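Local coordinates for protein acyl-CoA thioester hydrolase HI0827 (Haemophilus influenzae Rd KW20, PDB 3BJK) that probably hydrolyses the thioester bond of a broad range of acyl-coenzyme A substrates, working as a hotdog-fold hexamer built as a trimer of dimers, at residues Gly31-Gly36 / Lys70-Gly75; Lys51-Gly56 / Gln139-Ala144; Ser90-Lys95 / Arg131-Glu136. The protein carries 1 engineered substitution. All blocks are in the same frame, centred on the assembly; numbering follows the deposited sequence.

Contact 1 of 3, residues Gly31-Gly36 / Lys70-Gly75. With EDO (1,2-ethanediol), chain U.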
loop_
_atom_site.group_PDB
_atom_site.type_symbol
_atom_site.label_atom_id
_atom_site.label_comp_id
_atom_site.label_asym_id
_atom_site.label_seq_id
_atom_site.Cartn_x
_atom_site.Cartn_y
_atom_site.Cartn_z
ATOM N N GLY C 31 -1.476 6.004 -16.881
ATOM C CA GLY C 31 -2.861 5.873 -16.429
ATOM C C GLY C 31 -3.424 4.476 -16.560
ATOM O O GLY C 31 -4.475 4.196 -16.011
ATOM N N ASP C 32 -2.694 3.586 -17.226
ATOM C CA ASP C 32 -3.101 2.186 -17.316
ATOM C C ASP C 32 -2.682 1.458 -16.059
ATOM O O ASP C 32 -1.853 1.965 -15.296
ATOM C CB ASP C 32 -2.447 1.508 -18.513
ATOM C CG ASP C 32 -2.816 2.157 -19.829
ATOM O OD1 ASP C 32 -3.997 2.441 -20.044
ATOM O OD2 ASP C 32 -1.907 2.371 -20.642
ATOM N N ILE C 33 -3.214 0.260 -15.852
ATOM C CA ILE C 33 -2.700 -0.588 -14.740
ATOM C C ILE C 33 -1.203 -1.000 -14.923
ATOM O O ILE C 33 -0.796 -1.485 -15.956
ATOM C CB ILE C 33 -3.644 -1.815 -14.475
ATOM C CG1 ILE C 33 -5.045 -1.339 -13.978
ATOM C CG2 ILE C 33 -3.038 -2.831 -13.517
ATOM C CD1 ILE C 33 -5.132 -0.575 -12.599
ATOM N N PHE C 34 -0.415 -0.770 -13.875
ATOM C CA PHE C 34 1.002 -1.217 -13.808
ATOM C C PHE C 34 1.215 -2.740 -14.102
ATOM O O PHE C 34 0.574 -3.582 -13.515
ATOM C CB PHE C 34 1.552 -0.809 -12.397
ATOM C CG PHE C 34 2.937 -1.278 -12.121
ATOM C CD1 PHE C 34 3.953 -1.120 -13.085
ATOM C CD2 PHE C 34 3.268 -1.807 -10.874
ATOM C CE1 PHE C 34 5.296 -1.548 -12.822
ATOM C CE2 PHE C 34 4.588 -2.213 -10.596
ATOM C CZ PHE C 34 5.618 -2.081 -11.588
ATOM N N GLY C 35 2.085 -3.059 -15.063
ATOM C CA GLY C 35 2.458 -4.446 -15.418
ATOM C C GLY C 35 2.853 -5.294 -14.218
ATOM O O GLY C 35 2.543 -6.464 -14.160
ATOM N N GLY C 36 3.531 -4.678 -13.257
ATOM C CA GLY C 36 3.900 -5.324 -11.983
ATOM C C GLY C 36 2.723 -5.847 -11.194
ATOM O O GLY C 36 2.798 -6.914 -10.599
ATOM N N LYS C 70 -2.713 -6.517 -24.150
ATOM C CA LYS C 70 -3.550 -5.343 -24.128
ATOM C C LYS C 70 -3.437 -4.711 -22.760
ATOM O O LYS C 70 -3.225 -5.410 -21.762
ATOM C CB LYS C 70 -5.020 -5.706 -24.476
ATOM C CG LYS C 70 -5.242 -6.292 -25.908
ATOM C CD LYS C 70 -6.516 -7.259 -25.929
ATOM C CE LYS C 70 -6.696 -8.303 -27.162
ATOM N NZ LYS C 70 -6.704 -9.840 -26.750
ATOM N N PRO C 71 -3.588 -3.385 -22.692
ATOM C CA PRO C 71 -3.588 -2.741 -21.389
ATOM C C PRO C 71 -4.854 -3.002 -20.551
ATOM O O PRO C 71 -5.927 -3.265 -21.103
ATOM C CB PRO C 71 -3.459 -1.259 -21.728
ATOM C CG PRO C 71 -3.970 -1.108 -23.077
ATOM C CD PRO C 71 -3.754 -2.420 -23.795
ATOM N N ILE C 72 -4.723 -2.909 -19.241
ATOM C CA ILE C 72 -5.887 -2.919 -18.344
ATOM C C ILE C 72 -6.217 -1.522 -17.878
ATOM O O ILE C 72 -5.338 -0.727 -17.621
ATOM C CB ILE C 72 -5.637 -3.851 -17.087
ATOM C CG1 ILE C 72 -5.396 -5.279 -17.507
ATOM C CG2 ILE C 72 -6.819 -3.769 -16.107
ATOM C CD1 ILE C 72 -5.052 -6.182 -16.411
ATOM N N SER C 73 -7.504 -1.201 -17.793
ATOM C CA SER C 73 -7.956 0.106 -17.362
ATOM C C SER C 73 -8.490 0.070 -15.931
ATOM O O SER C 73 -9.049 -0.915 -15.481
ATOM C CB SER C 73 -9.065 0.629 -18.264
ATOM O OG SER C 73 -8.532 0.875 -19.550
ATOM N N VAL C 74 -8.384 1.191 -15.254
ATOM C CA VAL C 74 -9.072 1.378 -13.966
ATOM C C VAL C 74 -10.576 1.066 -14.094
ATOM O O VAL C 74 -11.248 1.545 -15.001
ATOM C CB VAL C 74 -8.873 2.828 -13.416
ATOM C CG1 VAL C 74 -9.708 3.067 -12.176
ATOM C CG2 VAL C 74 -7.419 3.047 -13.096
ATOM N N GLY C 75 -11.102 0.299 -13.153
ATOM C CA GLY C 75 -12.523 -0.015 -13.177
ATOM C C GLY C 75 -12.879 -1.292 -13.947
ATOM O O GLY C 75 -14.024 -1.731 -13.842
HETATM C C1 EDO U . -6.269 6.672 -12.615
HETATM O O1 EDO U . -7.652 6.693 -12.217
HETATM C C2 EDO U . -6.112 7.135 -14.068
HETATM O O2 EDO U . -6.113 6.044 -14.990
HETATM O O HOH W 1 -7.334 3.374 -16.718
HETATM O O HOH W 2 -2.145 -2.311 -18.230
#
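Ile-33 and Ile-72 meet through both backbone and side chain, with their CA atoms 5.3 Å apart. The N-H of Ile-33 donates to the carbonyl O of Ile-72 at 2.9 Å in an almost straight bond (178° at the hydrogen), although the donor stands 28° from the carbonyl plane. In a regular antiparallel pair the reverse bond would follow; here a water takes its place, accepting from Ile-72 N and donating to Ile-33 O, both at 2.8 Å.

The CB of Ile-33 is directed at the other segment, and its CG1 lies 3.7 Å from CG2 of Ile-72 as the branched chains slant across each other. In Ile-72 that methyl is anti to the backbone N, which follows from a chi1 of -61° for CG1. Both isoleucines also pack on Ile-38 of the central helix and on Ala-22, so branched aliphatic chains suit this buried spot. Ile-33 CD1 comes within 4.3 Å of Val-74 CG2.

Asp-32 lies nearer the solvent, alongside Pro-71 and pointing the same way, its CG 4.0 Å from Pro-71 CB, while OD2 accepts from Asn-30 ND2. A second water bridges Gly-31 O and Val-74 N; the positive phi of Gly-31 calls for glycine. An ethanediol, probably from the crystallisation liquor, also donates to Gly-31 O.

Two loops are joined here: the one leading to Phe-34, N-cap of helix 35-54, and that between strands 58-68 and 77-87. They lie at the start of the long helix that the sheet wraps in the hotdog fold.

Contact 2 of 3, residues Lys51-Gly56 / Gln139-Ala144. With EDO (1,2-ethanediol), chain S.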
loop_
_atom_site.group_PDB
_atom_site.type_symbol
_atom_site.label_atom_id
_atom_site.label_comp_id
_atom_site.label_asym_id
_atom_site.label_seq_id
_atom_site.Cartn_x
_atom_site.Cartn_y
_atom_site.Cartn_z
ATOM N N LYS C 51 -0.886 -24.750 -5.086
ATOM C CA LYS C 51 -1.028 -25.248 -3.734
ATOM C C LYS C 51 -2.158 -26.275 -3.637
ATOM O O LYS C 51 -2.082 -27.189 -2.848
ATOM C CB LYS C 51 -1.302 -24.100 -2.751
ATOM C CG LYS C 51 -0.153 -23.154 -2.634
ATOM C CD LYS C 51 -0.544 -21.957 -1.917
ATOM C CE LYS C 51 0.409 -20.816 -2.090
ATOM N NZ LYS C 51 -0.375 -19.595 -1.822
ATOM N N GLU C 52 -3.231 -26.059 -4.413
ATOM C CA GLU C 52 -4.355 -26.976 -4.420
ATOM C C GLU C 52 -3.874 -28.405 -4.845
ATOM O O GLU C 52 -4.127 -29.395 -4.176
ATOM C CB GLU C 52 -5.486 -26.449 -5.307
ATOM C CG GLU C 52 -6.378 -25.395 -4.633
ATOM C CD GLU C 52 -7.299 -24.662 -5.617
ATOM O OE1 GLU C 52 -7.011 -24.617 -6.850
ATOM O OE2 GLU C 52 -8.306 -24.114 -5.138
ATOM N N ILE C 53 -3.128 -28.449 -5.930
ATOM C CA ILE C 53 -2.599 -29.667 -6.526
ATOM C C ILE C 53 -1.530 -30.300 -5.627
ATOM O O ILE C 53 -1.515 -31.510 -5.442
ATOM C CB ILE C 53 -2.026 -29.347 -7.957
ATOM C CG1 ILE C 53 -3.184 -28.977 -8.893
ATOM C CG2 ILE C 53 -1.139 -30.514 -8.549
ATOM C CD1 ILE C 53 -2.718 -28.530 -10.214
ATOM N N ALA C 54 -0.656 -29.463 -5.086
ATOM C CA ALA C 54 0.466 -29.906 -4.255
ATOM C C ALA C 54 0.052 -30.301 -2.851
ATOM O O ALA C 54 0.844 -30.932 -2.139
ATOM C CB ALA C 54 1.537 -28.781 -4.183
ATOM N N HIS C 55 -1.172 -29.932 -2.453
ATOM C CA HIS C 55 -1.702 -30.188 -1.107
ATOM C C HIS C 55 -0.839 -29.486 -0.056
ATOM O O HIS C 55 -0.544 -30.039 0.986
ATOM C CB HIS C 55 -1.838 -31.694 -0.833
ATOM C CG HIS C 55 -3.129 -32.282 -1.323
ATOM N ND1 HIS C 55 -3.895 -31.687 -2.309
ATOM C CD2 HIS C 55 -3.779 -33.421 -0.981
ATOM C CE1 HIS C 55 -4.977 -32.416 -2.524
ATOM N NE2 HIS C 55 -4.927 -33.478 -1.739
ATOM N N GLY C 56 -0.403 -28.260 -0.361
ATOM C CA GLY C 56 0.410 -27.508 0.562
ATOM C C GLY C 56 1.272 -26.450 -0.075
ATOM O O GLY C 56 1.027 -26.047 -1.219
ATOM N N GLN C 139 -7.486 -35.564 -5.049
ATOM C CA GLN C 139 -8.488 -35.214 -6.052
ATOM C C GLN C 139 -8.104 -34.022 -6.934
ATOM O O GLN C 139 -8.432 -33.977 -8.121
ATOM C CB GLN C 139 -9.786 -34.868 -5.363
ATOM C CG GLN C 139 -10.454 -36.038 -4.713
ATOM C CD GLN C 139 -11.847 -35.686 -4.257
ATOM O OE1 GLN C 139 -12.170 -34.504 -4.025
ATOM N NE2 GLN C 139 -12.686 -36.686 -4.150
ATOM N N GLU C 140 -7.443 -33.041 -6.343
ATOM C CA GLU C 140 -7.055 -31.872 -7.094
ATOM C C GLU C 140 -6.032 -32.269 -8.169
ATOM O O GLU C 140 -6.127 -31.809 -9.307
ATOM C CB GLU C 140 -6.545 -30.783 -6.150
ATOM C CG GLU C 140 -7.665 -30.240 -5.191
ATOM C CD GLU C 140 -8.407 -28.963 -5.703
ATOM O OE1 GLU C 140 -8.168 -28.518 -6.866
ATOM O OE2 GLU C 140 -9.209 -28.382 -4.912
ATOM N N LEU C 141 -5.084 -33.135 -7.809
ATOM C CA LEU C 141 -4.097 -33.677 -8.771
ATOM C C LEU C 141 -4.783 -34.532 -9.827
ATOM O O LEU C 141 -4.523 -34.378 -11.015
ATOM C CB LEU C 141 -3.037 -34.513 -8.047
ATOM C CG LEU C 141 -1.986 -35.286 -8.867
ATOM C CD1 LEU C 141 -1.152 -34.325 -9.736
ATOM C CD2 LEU C 141 -1.076 -36.133 -7.951
ATOM N N GLU C 142 -5.658 -35.428 -9.368
ATOM C CA GLU C 142 -6.480 -36.279 -10.240
ATOM C C GLU C 142 -7.158 -35.468 -11.363
ATOM O O GLU C 142 -7.014 -35.822 -12.528
ATOM C CB GLU C 142 -7.536 -37.056 -9.408
ATOM C CG GLU C 142 -7.599 -38.550 -9.642
ATOM C CD GLU C 142 -8.788 -39.239 -8.907
ATOM O OE1 GLU C 142 -9.345 -38.689 -7.912
ATOM O OE2 GLU C 142 -9.171 -40.354 -9.338
ATOM N N LYS C 143 -7.877 -34.401 -11.004
ATOM C CA LYS C 143 -8.534 -33.486 -11.969
ATOM C C LYS C 143 -7.580 -32.862 -13.036
ATOM O O LYS C 143 -7.886 -32.834 -14.240
ATOM C CB LYS C 143 -9.203 -32.314 -11.221
ATOM C CG LYS C 143 -10.594 -32.567 -10.667
ATOM C CD LYS C 143 -11.223 -31.245 -10.124
ATOM C CE LYS C 143 -12.771 -31.382 -9.921
ATOM N NZ LYS C 143 -13.444 -30.054 -10.117
ATOM N N ALA C 144 -6.450 -32.340 -12.571
ATOM C CA ALA C 144 -5.395 -31.815 -13.455
ATOM C C ALA C 144 -4.832 -32.863 -14.415
ATOM O O ALA C 144 -4.673 -32.590 -15.604
ATOM C CB ALA C 144 -4.250 -31.225 -12.627
HETATM C C1 EDO S . -10.289 -23.229 -8.350
HETATM O O1 EDO S . -10.053 -24.326 -7.437
HETATM C C2 EDO S . -9.008 -22.841 -9.097
HETATM O O2 EDO S . -7.974 -22.315 -8.265
#
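Ile-53 and Leu-141 bring two helices of this hotdog protein together: the last turn of the central helix 35-54, the "sausage" of the fold, and the first turns of the C-terminal helix 139-148. The CA atoms of Ile-53 and Leu-141 are 4.8 Å apart.

The apolar contacts use both branches of Ile-53. Its CG2 meets CD1 of Leu-141 at 4.0 Å, the side chains crossing nearly at a right angle, while CD1 reaches CB of Ala-144 at 3.9 Å. Alanine, with a single methyl, suits a helix face brought so close; Ile-53 and Ala-144 also rest on Cys-84 of strand 77-87.

The charged contacts are between like groups. Glu-140 bends at chi2 (-94°), which folds its carboxylate back beside Glu-52 and sets OE1 3.7 Å from Glu-52 CB. OE1 of Glu-52 and OE1 of Glu-140 are 4.1 Å apart, a repulsion probably offset by Lys-101 of the fifth subunit, which forms salt bridges with OE2 of both; Arg-19 of that subunit also binds Glu-52. An ethanediol, probably from the crystallisation liquor, donates to both Glu-52 carboxylate oxygens.

His-55, with positive phi, is the first residue to leave helical angles. Its ND1 donates at 3.0 Å to Glu-52 O near the helix end, the carbonyl oxygen lying within 1° of the imidazole plane and 3.4 Å from Glu-140 CB.

Contact 3 of 3, residues Ser90-Lys95 / Arg131-Glu136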
loop_
_atom_site.group_PDB
_atom_site.type_symbol
_atom_site.label_atom_id
_atom_site.label_comp_id
_atom_site.label_asym_id
_atom_site.label_seq_id
_atom_site.Cartn_x
_atom_site.Cartn_y
_atom_site.Cartn_z
ATOM N N SER C 90 7.677 -32.953 -7.972
ATOM C CA SER C 90 7.524 -31.808 -7.098
ATOM C C SER C 90 7.077 -30.552 -7.859
ATOM O O SER C 90 6.519 -29.613 -7.270
ATOM C CB SER C 90 8.849 -31.552 -6.363
ATOM O OG SER C 90 9.923 -31.280 -7.285
ATOM N N SER C 91 7.284 -30.526 -9.174
ATOM C CA SER C 91 6.987 -29.278 -9.948
ATOM C C SER C 91 5.554 -29.265 -10.538
ATOM O O SER C 91 4.944 -30.318 -10.813
ATOM C CB SER C 91 7.994 -29.090 -11.073
ATOM O OG SER C 91 7.906 -30.178 -11.960
ATOM N N ILE C 92 5.016 -28.069 -10.727
ATOM C CA ILE C 92 3.722 -27.886 -11.317
ATOM C C ILE C 92 3.833 -26.730 -12.307
ATOM O O ILE C 92 4.214 -25.629 -11.928
ATOM C CB ILE C 92 2.696 -27.497 -10.236
ATOM C CG1 ILE C 92 2.653 -28.577 -9.174
ATOM C CG2 ILE C 92 1.320 -27.332 -10.820
ATOM C CD1 ILE C 92 2.228 -28.118 -7.892
ATOM N N LYS C 93 3.463 -26.973 -13.554
ATOM C CA LYS C 93 3.588 -25.952 -14.616
ATOM C C LYS C 93 2.150 -25.500 -14.932
ATOM O O LYS C 93 1.278 -26.344 -15.157
ATOM C CB LYS C 93 4.301 -26.611 -15.802
ATOM C CG LYS C 93 4.567 -25.767 -17.053
ATOM C CD LYS C 93 5.348 -26.585 -18.084
ATOM C CE LYS C 93 5.704 -25.729 -19.285
ATOM N NZ LYS C 93 6.251 -26.491 -20.432
ATOM N N ILE C 94 1.891 -24.190 -14.909
ATOM C CA ILE C 94 0.546 -23.683 -15.026
ATOM C C ILE C 94 0.583 -22.550 -16.054
ATOM O O ILE C 94 1.398 -21.648 -15.931
ATOM C CB ILE C 94 -0.050 -23.180 -13.678
ATOM C CG1 ILE C 94 -0.284 -24.353 -12.740
ATOM C CG2 ILE C 94 -1.372 -22.413 -13.946
ATOM C CD1 ILE C 94 -0.536 -24.042 -11.394
ATOM N N LYS C 95 -0.265 -22.628 -17.074
ATOM C CA LYS C 95 -0.518 -21.452 -17.942
ATOM C C LYS C 95 -1.627 -20.567 -17.340
ATOM O O LYS C 95 -2.735 -21.053 -17.019
ATOM C CB LYS C 95 -0.872 -21.889 -19.344
ATOM C CG LYS C 95 -0.905 -20.711 -20.388
ATOM C CD LYS C 95 -1.446 -21.214 -21.679
ATOM C CE LYS C 95 -1.352 -20.161 -22.801
ATOM N NZ LYS C 95 -1.180 -18.829 -22.272
ATOM N N ARG C 131 9.627 -30.976 -1.837
ATOM C CA ARG C 131 8.849 -32.097 -1.333
ATOM C C ARG C 131 7.984 -32.722 -2.399
ATOM O O ARG C 131 7.587 -32.070 -3.351
ATOM C CB ARG C 131 8.006 -31.696 -0.113
ATOM C CG ARG C 131 6.937 -30.707 -0.408
ATOM C CD ARG C 131 5.856 -30.591 0.715
ATOM N NE ARG C 131 4.861 -29.626 0.224
ATOM C CZ ARG C 131 3.662 -29.920 -0.305
ATOM N NH1 ARG C 131 3.206 -31.157 -0.399
ATOM N NH2 ARG C 131 2.906 -28.945 -0.759
ATOM N N THR C 132 7.678 -33.997 -2.197
ATOM C CA THR C 132 6.985 -34.804 -3.190
ATOM C C THR C 132 5.496 -34.547 -3.129
ATOM O O THR C 132 4.901 -34.644 -2.082
ATOM C CB THR C 132 7.232 -36.281 -2.940
ATOM O OG1 THR C 132 8.640 -36.545 -3.083
ATOM C CG2 THR C 132 6.442 -37.146 -3.927
ATOM N N ILE C 133 4.901 -34.213 -4.267
ATOM C CA ILE C 133 3.459 -34.021 -4.330
ATOM C C ILE C 133 2.756 -35.341 -3.999
ATOM O O ILE C 133 3.075 -36.359 -4.603
ATOM C CB ILE C 133 3.051 -33.535 -5.717
ATOM C CG1 ILE C 133 3.642 -32.125 -5.957
ATOM C CG2 ILE C 133 1.539 -33.488 -5.845
ATOM C CD1 ILE C 133 3.574 -31.710 -7.320
ATOM N N PRO C 134 1.806 -35.325 -3.030
ATOM C CA PRO C 134 1.108 -36.560 -2.686
ATOM C C PRO C 134 0.242 -37.030 -3.838
ATOM O O PRO C 134 -0.547 -36.260 -4.370
ATOM C CB PRO C 134 0.245 -36.182 -1.461
ATOM C CG PRO C 134 0.084 -34.752 -1.514
ATOM C CD PRO C 134 1.316 -34.190 -2.227
ATOM N N ARG C 135 0.398 -38.296 -4.206
ATOM C CA ARG C 135 -0.272 -38.867 -5.370
ATOM C C ARG C 135 -1.521 -39.647 -4.975
ATOM O O ARG C 135 -2.453 -39.759 -5.756
ATOM C CB ARG C 135 0.691 -39.791 -6.105
ATOM C CG ARG C 135 1.916 -39.103 -6.623
ATOM C CD ARG C 135 1.692 -38.660 -8.037
ATOM N NE ARG C 135 2.480 -37.494 -8.380
ATOM C CZ ARG C 135 2.519 -36.965 -9.597
ATOM N NH1 ARG C 135 1.795 -37.470 -10.596
ATOM N NH2 ARG C 135 3.268 -35.894 -9.806
ATOM N N GLU C 136 -1.514 -40.188 -3.760
ATOM C CA GLU C 136 -2.642 -40.932 -3.196
ATOM C C GLU C 136 -3.676 -39.997 -2.520
ATOM O O GLU C 136 -3.315 -39.066 -1.794
ATOM C CB GLU C 136 -2.101 -42.010 -2.216
ATOM C CG GLU C 136 -1.695 -41.543 -0.771
ATOM C CD GLU C 136 -0.768 -40.263 -0.703
ATOM O OE1 GLU C 136 0.092 -39.955 -1.665
ATOM O OE2 GLU C 136 -0.918 -39.540 0.350
#
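Ser-90 opens the contact just before strand 91-101, where its CB rests 3.3 Å from the carbonyl O of Arg-131. A small side chain fits this close passage of two backbones, whose CA atoms are 5.0 Å apart at Ser-90 and Thr-132. The carbonyl O of Ser-90 in turn lies 3.6 Å from CD1 of Ile-133, a van der Waals contact. The backbone of Ser-90 is hydrogen-bonded to that of Ala-123 on the neighbouring strand.

Ser-91 turns its side chain away and offers Ile-133 merely its carbonyl oxygen, 4.0 Å from CD1.

Ile-92 follows, and its CB does not aim at the other segment. With CG1 anti to the carbonyl carbon (chi1 -58°), however, the longer branch swings nearer, so that CG1 lies 3.8 Å and CD1 3.9 Å from CD1 of Ile-133. The CB of Ile-133 is directed at segment 90-95, and its side chain also packs on Val-87 and Ala-123. Ile-92 itself lies on Ala-50 and Ala-54, on the side of the sheet that faces the central helix.

Arg-131 gives this segment its polar support, its long arm carrying a guanidinium that donates to the carbonyls of Val-124, Ala-54 and Arg-57. The loop from strand 111-123 to helix 139-148 is thus laid against the start of strand 91-101 and joined to the end of helix 35-54, where the hotdog sheet meets its central helix.

How the contacts relate
Contacts 2 and 3 are neighbours, their centres 8 Å apart, and both lie at the end of the central helix: contact 3 lies within the chain loop that contact 2 closes, and Arg-131 and Pro-134 of one touch Ala-54 of the other. Contact 1 sits on the opposite side of the chain's centre, about 32 Å away between centres, beside the start of that same helix. Contact 2 is the most buried, joining two helices by aliphatic packing with glutamates facing another subunit. Contact 3 is partly buried and has van der Waals contacts across its segments, one between apolar side chains. Contact 1, also partly buried, alone has a direct backbone bond and bridging waters.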